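PDB 4KW3: initiator protein NS1 from Human bocavirus, which probably binds the viral replication origin, unwinds it and nicks one strand to start rolling-circle replication, the chain described being its N-terminal origin-recognition and nickase domain. Local coordinates for residues A[87-90]-A[91-95]; A[123-126]-A[127-131]; A[131-134]-A[135-138]; A[206-209]-A[210-214]; A[261-265]-A[266-270]. All coordinates share one frame; numbering follows the deposited sequence.

How the contacts relate
Followed from the N terminus, the five contacts show how short-range contacts shape helix ends and the loop joining a strand to a helix. Contact 1 is the last turns of helix 74-94. Contacts 2 and 3 together carry the chain from strand 114-122 into helix 134-149; both touch contact 1, contact 2 through Gln94 and Glu123 and contact 3 through Lys93, which reaches Ser133 and Gln136. Contact 4 closes helix 204-212 at the nuclease motif, and contact 5 ends helix 257-268 beside it, joined by Lys209 and Asp265. None nests within or crosses another; contacts 2 and 3 overlap at Lys131 and the rest follow in series, forming two clusters, their nearest atoms at least about 13 Å apart.

Contact 1. Residues A[87-90]-A[91-95]; sequences TTLM and SHKQR
Thr87 opens the set of main-chain bonds that carries helix 74-94 to its end, its O accepting from Ser91 N at 2.9 Å. Thr88 repeats the bond to His92 N and adds a side-chain contact: its first torsion (chi1 -58°) puts CG2 opposite the backbone N, and the methyl lies 3.7 Å from CE1 of the His92 ring, the two side chains running side by side. Its hydroxyl is held by Met84 O. Leu89 O takes Lys93 N at 3.0 Å, while CD1 of Leu89 packs against CE of Lys93, whose chain is bent at chi2 (-61°). Met90 O receives Gln94 N, and Met90 CE approaches the Gln94 amide at NE2, 4.1 Å away. Arg95 then takes a positive phi, completing a Schellman motif. The chemistry is divided: the aliphatic part of Lys93 packs along the helix, whereas the polar ends reach outward, Gln94 NE2 bonding to Glu123 O and Arg100 O and Lys93 NZ to Ser133 and Gln136, joining the helix end to its neighbours.

Contact 2. Residues A[123-126]-A[127-131]; sequences EGLS and KRNAK
Asn129 and Ser126 clasp one another across a tight turn in the loop between strand 114-122 and helix 134-149, part of the Rep-type nuclease domain. The turn is closed along the main chain by Ala130 N, which donates to Ser126 O at 2.8 Å; a weak bond from Asn129 N reaches the same oxygen. The Asn129 side chain adds two stronger bonds. From CB, its CG stands between the backbone N and the carbonyl carbon (chi1 71°), which turns the amide back toward Gly124 and Ser126. At CG the group divides. OD1 accepts Ser126 N at 2.7 Å, a bent bond (137°) with the donor somewhat tilted from the carbonyl plane, and weakly receives Ser126 OG as well. The other branch, ND2, donates to Gly124 O at 2.8 Å; this bond is nearly straight at 171° and lies in the amide plane, so the two branches together fix the rotation of the carboxamide. Leu125 passes across it at about a right angle, CD2 reaching to 4.1 Å from Asn129 OD1, and its side chain packs on Phe16 and Tyr18 of strand 15-21 and on Met90 of helix 74-94. Ser126 OG also weakly accepts Arg128 N and lies 3.3 Å from Arg128 CB.

Contact 3. Residues A[131-134]-A[135-138]; sequences KSSC and AQFY
The backbone of residues 131-138 passes from a type I beta turn, Lys131 to Cys134, into the first turn of a helix, where Phe137 N bonds to Ser133 O at 2.9 Å and Tyr138 N to Cys134 O at 2.8 Å. Within the turn itself Cys134 N returns to Lys131 O. Side-chain contact across this start is light and consists mostly of CB atoms resting on carbonyl oxygens: Phe137 CB is 3.3 Å from Ser133 O, and Tyr138 CB lies equally close to Cys134 O. Both aromatic residues set CG anti to the backbone N (chi1 -160° for Phe137), which sends their rings away from the turn. Ser133 and Gln136 are neighbours rather than direct partners, with OG of Ser133 and OE1 of Gln136 4.0 Å apart, both bonded to the Lys93 ammonium. Ser132 OG and Ser133 OG also both bond to Asn129 O, tying the turn to the residues before it. Helix 134-149 thus begins between helix 74-94, where Phe137 and Gln136 meet Leu89, and the sheet, where Phe137 meets Tyr18 edge-to-face and Tyr138 packs on Phe20 of strand 15-21 and Met185 of strand 185-191.

Contact 4. Residues A[206-209]-A[210-214]; sequences RFFK and NYLLP
Phe207 and Tyr211 both swing CG anti to the backbone N (chi1 175° and 174°), and their rings leave the helix side by side. The planes are within 18° of parallel but slid apart, with centroids 5.5 Å from each other, so overlap is slight and the touch runs from Phe207 CZ to Tyr211 CD2 at 3.7 Å. Phe208, one residue on with the same first torsion, points to another flank of the helix and offers one face to Leu213: Leu213 CG stands 4.0 Å from the Phe208 ring centroid in a CH-pi contact, while Leu213 CD2 meets Phe208 CZ at 3.5 Å. Leu212 CB approaches the same ring near CD1. The backbone widens here into a pi-type turn, Leu213 N bonding to Phe208 O at 2.9 Å. Leu212 packs on His117, predicted to bind a divalent metal cation. Tyr211 is the predicted nuclease residue and begins the RCR-3 motif, consistent with the helix-borne tyrosine of rolling-circle Rep and HUH nickases.

Contact 5. Residues A[261-265]-A[266-270]; sequences HATLD and NEVIP
Glu267 N bonds to Thr263 O at 3.0 Å in the usual helical spacing near the end of helix 257-268; the turn then widens to pi type, and Ile269 N reaches Leu264 O at 2.8 Å over five residues. Val268 N adds a weak bond to Thr263 O. Leu264 and Val268 lie side by side, CD2 of Leu264 touching CB of Val268 at 3.9 Å, while CB of Leu264 faces CG1 of Ile269. That branch of Ile269 stands between its backbone N and carbonyl carbon (chi1 42°), a position that folds CG1 back to 3.5 Å from Leu264 O. This is the C-terminal helix of the nickase domain, and after the pi-type turn the chain end lies against helix 204-212: Ile269 packs on Leu205 and Arg206, Lys209 NZ forms a salt bridge with Asp265 OD1 and a hydrogen bond with Ile269 O, and Arg206 bonds to Pro270 O. Thr263 and Glu267 cross at a slant, CG2 of Thr263 coming to 3.9 Å from OE1 of Glu267. Beyond the helix Pro270 lies next to Asp265 O, its CA making a CH...O contact with that oxygen at 3.3 Å.

Contact 1. Residues A[87-90]-A[91-95]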
loop_
_atom_site.group_PDB
_atom_site.type_symbol
_atom_site.label_atom_id
_atom_site.label_comp_id
_atom_site.label_asym_id
_atom_site.label_seq_id
_atom_site.Cartn_x
_atom_site.Cartn_y
_atom_site.Cartn_z
ATOM N N THR A 87 -3.002 -1.304 12.359
ATOM C CA THR A 87 -3.110 -2.158 13.531
ATOM C C THR A 87 -2.965 -1.319 14.789
ATOM O O THR A 87 -3.766 -1.429 15.719
ATOM C CB THR A 87 -2.021 -3.254 13.496
ATOM O OG1 THR A 87 -2.361 -4.211 12.482
ATOM C CG2 THR A 87 -1.954 -3.961 14.782
ATOM N N THR A 88 -1.929 -0.489 14.819
ATOM C CA THR A 88 -1.743 0.423 15.931
ATOM C C THR A 88 -2.968 1.335 16.098
ATOM O O THR A 88 -3.440 1.536 17.224
ATOM C CB THR A 88 -0.471 1.257 15.762
ATOM O OG1 THR A 88 0.658 0.380 15.656
ATOM C CG2 THR A 88 -0.271 2.219 16.960
ATOM N N LEU A 89 -3.488 1.858 14.980
ATOM C CA LEU A 89 -4.674 2.718 15.007
ATOM C C LEU A 89 -5.856 2.033 15.671
ATOM O O LEU A 89 -6.440 2.588 16.607
ATOM C CB LEU A 89 -5.090 3.151 13.609
ATOM C CG LEU A 89 -6.416 3.940 13.569
ATOM C CD1 LEU A 89 -6.290 5.349 14.112
ATOM C CD2 LEU A 89 -6.957 3.993 12.152
ATOM N N MET A 90 -6.189 0.825 15.209
ATOM C CA MET A 90 -7.329 0.089 15.763
ATOM C C MET A 90 -7.083 -0.262 17.225
ATOM O O MET A 90 -7.997 -0.288 18.045
ATOM C CB MET A 90 -7.625 -1.168 14.956
ATOM C CG MET A 90 -8.152 -0.841 13.592
ATOM S SD MET A 90 -9.531 0.321 13.687
ATOM C CE MET A 90 -10.889 -0.768 14.112
ATOM N N SER A 91 -5.826 -0.539 17.530
ATOM C CA SER A 91 -5.401 -0.787 18.888
ATOM C C SER A 91 -5.770 0.382 19.819
ATOM O O SER A 91 -6.317 0.171 20.908
ATOM C CB SER A 91 -3.894 -1.023 18.894
ATOM O OG SER A 91 -3.462 -1.538 20.125
ATOM N N HIS A 92 -5.486 1.607 19.378
ATOM C CA HIS A 92 -5.877 2.796 20.123
ATOM C C HIS A 92 -7.405 2.919 20.207
ATOM O O HIS A 92 -7.947 3.129 21.288
ATOM C CB HIS A 92 -5.281 4.076 19.519
ATOM C CG HIS A 92 -3.799 4.215 19.693
ATOM N ND1 HIS A 92 -2.971 3.147 19.964
ATOM C CD2 HIS A 92 -2.996 5.304 19.635
ATOM C CE1 HIS A 92 -1.724 3.571 20.064
ATOM N NE2 HIS A 92 -1.711 4.875 19.868
ATOM N N LYS A 93 -8.096 2.793 19.073
ATOM C CA LYS A 93 -9.551 2.958 19.046
ATOM C C LYS A 93 -10.267 1.977 19.959
ATOM O O LYS A 93 -11.313 2.305 20.514
ATOM C CB LYS A 93 -10.118 2.830 17.632
ATOM C CG LYS A 93 -9.606 3.858 16.647
ATOM C CD LYS A 93 -9.955 5.258 17.088
ATOM C CE LYS A 93 -9.649 6.254 15.981
ATOM N NZ LYS A 93 -9.767 7.658 16.479
ATOM N N GLN A 94 -9.707 0.781 20.117
ATOM C CA GLN A 94 -10.324 -0.244 20.954
ATOM C C GLN A 94 -9.712 -0.378 22.357
ATOM O O GLN A 94 -10.169 -1.212 23.146
ATOM C CB GLN A 94 -10.253 -1.598 20.263
ATOM C CG GLN A 94 -11.107 -1.722 19.051
ATOM C CD GLN A 94 -11.025 -3.102 18.440
ATOM O OE1 GLN A 94 -10.424 -4.010 19.008
ATOM N NE2 GLN A 94 -11.625 -3.267 17.274
ATOM N N ARG A 95 -8.687 0.421 22.657
ATOM C CA ARG A 95 -7.941 0.284 23.911
ATOM C C ARG A 95 -7.674 -1.187 24.216
ATOM O O ARG A 95 -8.084 -1.699 25.246
ATOM C CB ARG A 95 -8.687 0.934 25.064
ATOM C CG ARG A 95 -9.300 2.267 24.713
ATOM C CD ARG A 95 -10.045 2.842 25.909
ATOM N NE ARG A 95 -10.640 4.131 25.587
ATOM C CZ ARG A 95 -11.742 4.279 24.854
ATOM N NH1 ARG A 95 -12.373 3.216 24.360
ATOM N NH2 ARG A 95 -12.211 5.497 24.609
#

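Contact 2. Residues A[123-126]-A[127-131]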
loop_
_atom_site.group_PDB
_atom_site.type_symbol
_atom_site.label_atom_id
_atom_site.label_comp_id
_atom_site.label_asym_id
_atom_site.label_seq_id
_atom_site.Cartn_x
_atom_site.Cartn_y
_atom_site.Cartn_z
ATOM N N GLU A 123 -14.710 -2.611 15.484
ATOM C CA GLU A 123 -15.142 -1.824 16.634
ATOM C C GLU A 123 -14.151 -0.697 16.880
ATOM O O GLU A 123 -12.955 -0.902 16.743
ATOM C CB GLU A 123 -15.230 -2.727 17.868
ATOM C CG GLU A 123 -16.158 -2.248 18.957
ATOM C CD GLU A 123 -16.390 -3.303 20.030
ATOM O OE1 GLU A 123 -15.613 -4.281 20.092
ATOM O OE2 GLU A 123 -17.361 -3.161 20.799
ATOM N N GLY A 124 -14.649 0.490 17.223
ATOM C CA GLY A 124 -13.793 1.638 17.473
ATOM C C GLY A 124 -13.779 2.669 16.356
ATOM O O GLY A 124 -13.427 3.831 16.589
ATOM N N LEU A 125 -14.128 2.241 15.141
ATOM C CA LEU A 125 -14.353 3.171 14.033
ATOM C C LEU A 125 -15.845 3.339 13.805
ATOM O O LEU A 125 -16.633 2.423 14.060
ATOM C CB LEU A 125 -13.703 2.706 12.724
ATOM C CG LEU A 125 -12.201 2.880 12.533
ATOM C CD1 LEU A 125 -11.795 2.264 11.222
ATOM C CD2 LEU A 125 -11.818 4.340 12.553
ATOM N N SER A 126 -16.230 4.524 13.346
ATOM C CA SER A 126 -17.620 4.791 12.998
ATOM C C SER A 126 -17.678 6.024 12.102
ATOM O O SER A 126 -16.666 6.705 11.928
ATOM C CB SER A 126 -18.434 5.038 14.269
ATOM O OG SER A 126 -18.060 6.272 14.865
ATOM N N LYS A 127 -18.859 6.314 11.550
ATOM C CA LYS A 127 -19.083 7.536 10.782
ATOM C C LYS A 127 -18.662 8.759 11.586
ATOM O O LYS A 127 -18.204 9.764 11.052
ATOM C CB LYS A 127 -20.553 7.681 10.346
ATOM C CG LYS A 127 -20.907 7.011 9.031
ATOM C CD LYS A 127 -22.038 7.777 8.332
ATOM C CE LYS A 127 -22.021 7.549 6.818
ATOM N NZ LYS A 127 -22.100 6.112 6.395
ATOM N N ARG A 128 -18.830 8.645 12.887
ATOM C CA ARG A 128 -18.619 9.730 13.820
ATOM C C ARG A 128 -17.123 10.113 13.909
ATOM O O ARG A 128 -16.785 11.295 13.999
ATOM C CB ARG A 128 -19.241 9.302 15.162
ATOM C CG ARG A 128 -19.606 10.383 16.139
ATOM C CD ARG A 128 -19.981 9.762 17.485
ATOM N NE ARG A 128 -19.071 8.680 17.868
ATOM C CZ ARG A 128 -17.896 8.853 18.468
ATOM N NH1 ARG A 128 -17.488 10.074 18.799
ATOM N NH2 ARG A 128 -17.139 7.800 18.765
ATOM N N ASN A 129 -16.241 9.115 13.930
ATOM C CA ASN A 129 -14.796 9.359 14.053
ATOM C C ASN A 129 -13.889 9.053 12.853
ATOM O O ASN A 129 -12.724 9.451 12.845
ATOM C CB ASN A 129 -14.226 8.711 15.329
ATOM C CG ASN A 129 -14.184 7.188 15.266
ATOM O OD1 ASN A 129 -14.728 6.560 14.346
ATOM N ND2 ASN A 129 -13.528 6.583 16.257
ATOM N N ALA A 130 -14.387 8.329 11.856
ATOM C CA ALA A 130 -13.504 7.902 10.767
ATOM C C ALA A 130 -12.785 9.028 10.009
ATOM O O ALA A 130 -11.581 8.939 9.784
ATOM C CB ALA A 130 -14.248 6.987 9.792
ATOM N N LYS A 131 -13.506 10.064 9.605
ATOM C CA LYS A 131 -12.879 11.170 8.881
ATOM C C LYS A 131 -11.898 11.940 9.763
ATOM O O LYS A 131 -10.797 12.295 9.331
ATOM C CB LYS A 131 -13.925 12.132 8.293
ATOM C CG LYS A 131 -13.290 13.223 7.454
ATOM C CD LYS A 131 -14.255 13.954 6.567
ATOM C CE LYS A 131 -13.503 15.034 5.786
ATOM N NZ LYS A 131 -14.402 15.880 4.950
#

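Contact 3. Residues A[131-134]-A[135-138]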
loop_
_atom_site.group_PDB
_atom_site.type_symbol
_atom_site.label_atom_id
_atom_site.label_comp_id
_atom_site.label_asym_id
_atom_site.label_seq_id
_atom_site.Cartn_x
_atom_site.Cartn_y
_atom_site.Cartn_z
ATOM N N LYS A 131 -13.506 10.064 9.605
ATOM C CA LYS A 131 -12.879 11.170 8.881
ATOM C C LYS A 131 -11.898 11.940 9.763
ATOM O O LYS A 131 -10.797 12.295 9.331
ATOM C CB LYS A 131 -13.925 12.132 8.293
ATOM C CG LYS A 131 -13.290 13.223 7.454
ATOM C CD LYS A 131 -14.255 13.954 6.567
ATOM C CE LYS A 131 -13.503 15.034 5.786
ATOM N NZ LYS A 131 -14.402 15.880 4.950
ATOM N N SER A 132 -12.302 12.199 10.998
ATOM C CA SER A 132 -11.504 13.007 11.922
ATOM C C SER A 132 -10.229 12.281 12.361
ATOM O O SER A 132 -9.299 12.901 12.892
ATOM C CB SER A 132 -12.336 13.403 13.147
ATOM O OG SER A 132 -12.600 12.275 13.969
ATOM N N SER A 133 -10.179 10.971 12.122
ATOM C CA SER A 133 -9.024 10.194 12.532
ATOM C C SER A 133 -7.910 10.255 11.513
ATOM O O SER A 133 -6.862 9.672 11.738
ATOM C CB SER A 133 -9.385 8.745 12.816
ATOM O OG SER A 133 -10.313 8.680 13.870
ATOM N N CYS A 134 -8.143 10.946 10.399
ATOM C CA CYS A 134 -7.131 11.078 9.362
ATOM C C CYS A 134 -5.741 11.525 9.845
ATOM O O CYS A 134 -4.747 10.896 9.512
ATOM C CB CYS A 134 -7.603 11.986 8.223
ATOM S SG CYS A 134 -8.648 11.162 7.024
ATOM N N ALA A 135 -5.661 12.612 10.605
ATOM C CA ALA A 135 -4.354 13.118 11.033
ATOM C C ALA A 135 -3.618 12.130 11.946
ATOM O O ALA A 135 -2.412 11.891 11.796
ATOM C CB ALA A 135 -4.492 14.477 11.702
ATOM N N GLN A 136 -4.359 11.558 12.883
ATOM C CA GLN A 136 -3.827 10.569 13.796
ATOM C C GLN A 136 -3.282 9.378 13.007
ATOM O O GLN A 136 -2.165 8.918 13.252
ATOM C CB GLN A 136 -4.933 10.133 14.756
ATOM C CG GLN A 136 -4.568 9.063 15.752
ATOM C CD GLN A 136 -5.788 8.455 16.433
ATOM O OE1 GLN A 136 -6.930 8.685 16.022
ATOM N NE2 GLN A 136 -5.553 7.708 17.507
ATOM N N PHE A 137 -4.078 8.900 12.052
ATOM C CA PHE A 137 -3.723 7.762 11.220
ATOM C C PHE A 137 -2.463 8.104 10.430
ATOM O O PHE A 137 -1.524 7.308 10.368
ATOM C CB PHE A 137 -4.881 7.413 10.281
ATOM C CG PHE A 137 -4.832 6.005 9.731
ATOM C CD1 PHE A 137 -3.735 5.177 9.966
ATOM C CD2 PHE A 137 -5.888 5.511 8.972
ATOM C CE1 PHE A 137 -3.692 3.876 9.461
ATOM C CE2 PHE A 137 -5.846 4.227 8.451
ATOM C CZ PHE A 137 -4.749 3.401 8.703
ATOM N N TYR A 138 -2.459 9.294 9.839
ATOM C CA TYR A 138 -1.314 9.829 9.104
ATOM C C TYR A 138 -0.041 9.803 9.957
ATOM O O TYR A 138 1.025 9.402 9.480
ATOM C CB TYR A 138 -1.601 11.265 8.668
ATOM C CG TYR A 138 -0.602 11.856 7.688
ATOM C CD1 TYR A 138 -0.183 11.146 6.565
ATOM C CD2 TYR A 138 -0.102 13.145 7.872
ATOM C CE1 TYR A 138 0.723 11.699 5.657
ATOM C CE2 TYR A 138 0.796 13.699 6.985
ATOM C CZ TYR A 138 1.212 12.973 5.883
ATOM O OH TYR A 138 2.104 13.542 5.009
#

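Contact 4. Residues A[206-209]-A[210-214]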
loop_
_atom_site.group_PDB
_atom_site.type_symbol
_atom_site.label_atom_id
_atom_site.label_comp_id
_atom_site.label_asym_id
_atom_site.label_seq_id
_atom_site.Cartn_x
_atom_site.Cartn_y
_atom_site.Cartn_z
ATOM N N ARG A 206 -16.377 -6.048 -2.107
ATOM C CA ARG A 206 -16.614 -5.733 -3.509
ATOM C C ARG A 206 -15.730 -4.603 -3.992
ATOM O O ARG A 206 -15.339 -4.566 -5.163
ATOM C CB ARG A 206 -18.094 -5.485 -3.806
ATOM C CG ARG A 206 -18.832 -6.766 -4.157
ATOM C CD ARG A 206 -20.285 -6.579 -4.608
ATOM N NE ARG A 206 -20.863 -7.894 -4.857
ATOM C CZ ARG A 206 -21.352 -8.679 -3.905
ATOM N NH1 ARG A 206 -21.379 -8.258 -2.645
ATOM N NH2 ARG A 206 -21.831 -9.877 -4.216
ATOM N N PHE A 207 -15.405 -3.682 -3.091
ATOM C CA PHE A 207 -14.500 -2.604 -3.453
ATOM C C PHE A 207 -13.100 -3.178 -3.692
ATOM O O PHE A 207 -12.420 -2.811 -4.663
ATOM C CB PHE A 207 -14.490 -1.501 -2.403
ATOM C CG PHE A 207 -13.495 -0.441 -2.690
ATOM C CD1 PHE A 207 -13.725 0.476 -3.708
ATOM C CD2 PHE A 207 -12.288 -0.398 -1.991
ATOM C CE1 PHE A 207 -12.795 1.442 -4.019
ATOM C CE2 PHE A 207 -11.348 0.569 -2.280
ATOM C CZ PHE A 207 -11.594 1.494 -3.297
ATOM N N PHE A 208 -12.691 -4.093 -2.813
ATOM C CA PHE A 208 -11.446 -4.854 -2.978
ATOM C C PHE A 208 -11.426 -5.605 -4.310
ATOM O O PHE A 208 -10.492 -5.463 -5.105
ATOM C CB PHE A 208 -11.297 -5.857 -1.822
ATOM C CG PHE A 208 -10.045 -6.707 -1.885
ATOM C CD1 PHE A 208 -8.796 -6.132 -2.105
ATOM C CD2 PHE A 208 -10.121 -8.083 -1.696
ATOM C CE1 PHE A 208 -7.647 -6.911 -2.146
ATOM C CE2 PHE A 208 -8.966 -8.888 -1.748
ATOM C CZ PHE A 208 -7.726 -8.295 -1.971
ATOM N N LYS A 209 -12.473 -6.397 -4.544
ATOM C CA LYS A 209 -12.546 -7.270 -5.706
ATOM C C LYS A 209 -12.582 -6.476 -6.999
ATOM O O LYS A 209 -11.876 -6.816 -7.962
ATOM C CB LYS A 209 -13.780 -8.168 -5.643
ATOM C CG LYS A 209 -13.869 -9.136 -6.818
ATOM C CD LYS A 209 -15.271 -9.715 -7.037
ATOM C CE LYS A 209 -16.200 -8.679 -7.587
ATOM N NZ LYS A 209 -17.480 -9.264 -8.084
ATOM N N ASN A 210 -13.372 -5.396 -7.013
ATOM C CA ASN A 210 -13.588 -4.682 -8.260
ATOM C C ASN A 210 -12.633 -3.548 -8.555
ATOM O O ASN A 210 -12.364 -3.280 -9.728
ATOM C CB ASN A 210 -15.036 -4.188 -8.367
ATOM C CG ASN A 210 -15.984 -5.316 -8.562
ATOM O OD1 ASN A 210 -15.658 -6.267 -9.267
ATOM N ND2 ASN A 210 -17.139 -5.261 -7.909
ATOM N N TYR A 211 -12.076 -2.921 -7.521
ATOM C CA TYR A 211 -11.213 -1.781 -7.783
ATOM C C TYR A 211 -9.743 -2.077 -7.462
ATOM O O TYR A 211 -8.877 -1.709 -8.227
ATOM C CB TYR A 211 -11.685 -0.468 -7.092
ATOM C CG TYR A 211 -10.638 0.610 -7.296
ATOM C CD1 TYR A 211 -10.577 1.334 -8.498
ATOM C CD2 TYR A 211 -9.651 0.851 -6.330
ATOM C CE1 TYR A 211 -9.575 2.277 -8.722
ATOM C CE2 TYR A 211 -8.646 1.792 -6.546
ATOM C CZ TYR A 211 -8.612 2.497 -7.750
ATOM O OH TYR A 211 -7.621 3.431 -7.977
ATOM N N LEU A 212 -9.456 -2.792 -6.384
ATOM C CA LEU A 212 -8.057 -3.026 -6.001
ATOM C C LEU A 212 -7.425 -4.256 -6.700
ATOM O O LEU A 212 -6.276 -4.199 -7.138
ATOM C CB LEU A 212 -7.935 -3.145 -4.483
ATOM C CG LEU A 212 -8.220 -1.880 -3.657
ATOM C CD1 LEU A 212 -8.058 -2.184 -2.176
ATOM C CD2 LEU A 212 -7.283 -0.727 -4.065
ATOM N N LEU A 213 -8.180 -5.350 -6.819
ATOM C CA LEU A 213 -7.657 -6.588 -7.397
ATOM C C LEU A 213 -7.257 -6.543 -8.873
ATOM O O LEU A 213 -6.143 -6.937 -9.228
ATOM C CB LEU A 213 -8.606 -7.760 -7.149
ATOM C CG LEU A 213 -8.466 -8.371 -5.762
ATOM C CD1 LEU A 213 -9.170 -9.696 -5.741
ATOM C CD2 LEU A 213 -6.985 -8.508 -5.410
ATOM N N PRO A 214 -8.141 -6.037 -9.742
ATOM C CA PRO A 214 -7.797 -6.238 -11.160
ATOM C C PRO A 214 -6.814 -5.204 -11.706
ATOM O O PRO A 214 -7.124 -4.419 -12.590
ATOM C CB PRO A 214 -9.157 -6.169 -11.855
ATOM C CG PRO A 214 -9.983 -5.278 -10.982
ATOM C CD PRO A 214 -9.454 -5.386 -9.569
#

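Contact 5. Residues A[261-265]-A[266-270]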
loop_
_atom_site.group_PDB
_atom_site.type_symbol
_atom_site.label_atom_id
_atom_site.label_comp_id
_atom_site.label_asym_id
_atom_site.label_seq_id
_atom_site.Cartn_x
_atom_site.Cartn_y
_atom_site.Cartn_z
ATOM N N HIS A 261 -8.847 -13.305 -7.433
ATOM C CA HIS A 261 -9.942 -12.498 -7.976
ATOM C C HIS A 261 -11.082 -13.320 -8.581
ATOM O O HIS A 261 -12.261 -13.018 -8.368
ATOM C CB HIS A 261 -9.400 -11.562 -9.031
ATOM C CG HIS A 261 -10.453 -10.769 -9.729
ATOM N ND1 HIS A 261 -11.090 -11.217 -10.868
ATOM C CD2 HIS A 261 -10.988 -9.558 -9.450
ATOM C CE1 HIS A 261 -11.966 -10.314 -11.264
ATOM N NE2 HIS A 261 -11.927 -9.299 -10.420
ATOM N N ALA A 262 -10.712 -14.351 -9.337
ATOM C CA ALA A 262 -11.666 -15.228 -10.007
ATOM C C ALA A 262 -12.544 -15.938 -8.978
ATOM O O ALA A 262 -13.754 -16.022 -9.140
ATOM C CB ALA A 262 -10.929 -16.248 -10.856
ATOM N N THR A 263 -11.923 -16.451 -7.918
ATOM C CA THR A 263 -12.662 -17.102 -6.855
ATOM C C THR A 263 -13.654 -16.140 -6.186
ATOM O O THR A 263 -14.817 -16.487 -6.005
ATOM C CB THR A 263 -11.712 -17.687 -5.802
ATOM O OG1 THR A 263 -10.862 -18.663 -6.418
ATOM C CG2 THR A 263 -12.494 -18.330 -4.674
ATOM N N LEU A 264 -13.205 -14.932 -5.831
ATOM C CA LEU A 264 -14.126 -13.921 -5.304
ATOM C C LEU A 264 -15.262 -13.612 -6.271
ATOM O O LEU A 264 -16.414 -13.496 -5.873
ATOM C CB LEU A 264 -13.405 -12.623 -4.933
ATOM C CG LEU A 264 -12.482 -12.687 -3.724
ATOM C CD1 LEU A 264 -11.863 -11.316 -3.458
ATOM C CD2 LEU A 264 -13.232 -13.205 -2.512
ATOM N N ASP A 265 -14.932 -13.483 -7.548
ATOM C CA ASP A 265 -15.916 -13.055 -8.530
ATOM C C ASP A 265 -16.937 -14.148 -8.862
ATOM O O ASP A 265 -18.077 -13.858 -9.207
ATOM C CB ASP A 265 -15.217 -12.559 -9.794
ATOM C CG ASP A 265 -16.071 -11.609 -10.597
ATOM O OD1 ASP A 265 -16.891 -10.880 -9.986
ATOM O OD2 ASP A 265 -15.913 -11.581 -11.839
ATOM N N ASN A 266 -16.539 -15.403 -8.726
ATOM C CA ASN A 266 -17.421 -16.513 -9.080
ATOM C C ASN A 266 -18.172 -17.210 -7.939
ATOM O O ASN A 266 -19.343 -17.521 -8.089
ATOM C CB ASN A 266 -16.678 -17.538 -9.947
ATOM C CG ASN A 266 -16.062 -16.910 -11.196
ATOM O OD1 ASN A 266 -14.846 -16.956 -11.393
ATOM N ND2 ASN A 266 -16.901 -16.325 -12.045
ATOM N N GLU A 267 -17.503 -17.446 -6.812
ATOM C CA GLU A 267 -18.070 -18.234 -5.721
ATOM C C GLU A 267 -18.503 -17.384 -4.543
ATOM O O GLU A 267 -19.510 -17.664 -3.893
ATOM C CB GLU A 267 -17.037 -19.224 -5.213
ATOM C CG GLU A 267 -16.300 -19.902 -6.333
ATOM C CD GLU A 267 -15.303 -20.909 -5.826
ATOM O OE1 GLU A 267 -15.236 -21.094 -4.581
ATOM O OE2 GLU A 267 -14.583 -21.490 -6.675
ATOM N N VAL A 268 -17.724 -16.363 -4.240
ATOM C CA VAL A 268 -17.940 -15.641 -3.001
ATOM C C VAL A 268 -18.856 -14.425 -3.140
ATOM O O VAL A 268 -19.898 -14.356 -2.513
ATOM C CB VAL A 268 -16.625 -15.209 -2.403
ATOM C CG1 VAL A 268 -16.874 -14.593 -1.021
ATOM C CG2 VAL A 268 -15.693 -16.411 -2.332
ATOM N N ILE A 269 -18.450 -13.466 -3.962
ATOM C CA ILE A 269 -19.188 -12.226 -4.096
ATOM C C ILE A 269 -19.292 -11.747 -5.541
ATOM O O ILE A 269 -18.621 -10.795 -5.927
ATOM C CB ILE A 269 -18.544 -11.103 -3.268
ATOM C CG1 ILE A 269 -17.026 -11.150 -3.407
ATOM C CG2 ILE A 269 -18.921 -11.238 -1.812
ATOM C CD1 ILE A 269 -16.357 -9.806 -3.255
ATOM N N PRO A 270 -20.141 -12.399 -6.342
ATOM C CA PRO A 270 -20.383 -12.005 -7.738
ATOM C C PRO A 270 -20.894 -10.585 -7.839
ATOM O O PRO A 270 -21.511 -10.072 -6.901
ATOM C CB PRO A 270 -21.481 -12.968 -8.180
ATOM C CG PRO A 270 -21.271 -14.182 -7.291
ATOM C CD PRO A 270 -20.897 -13.606 -5.968
#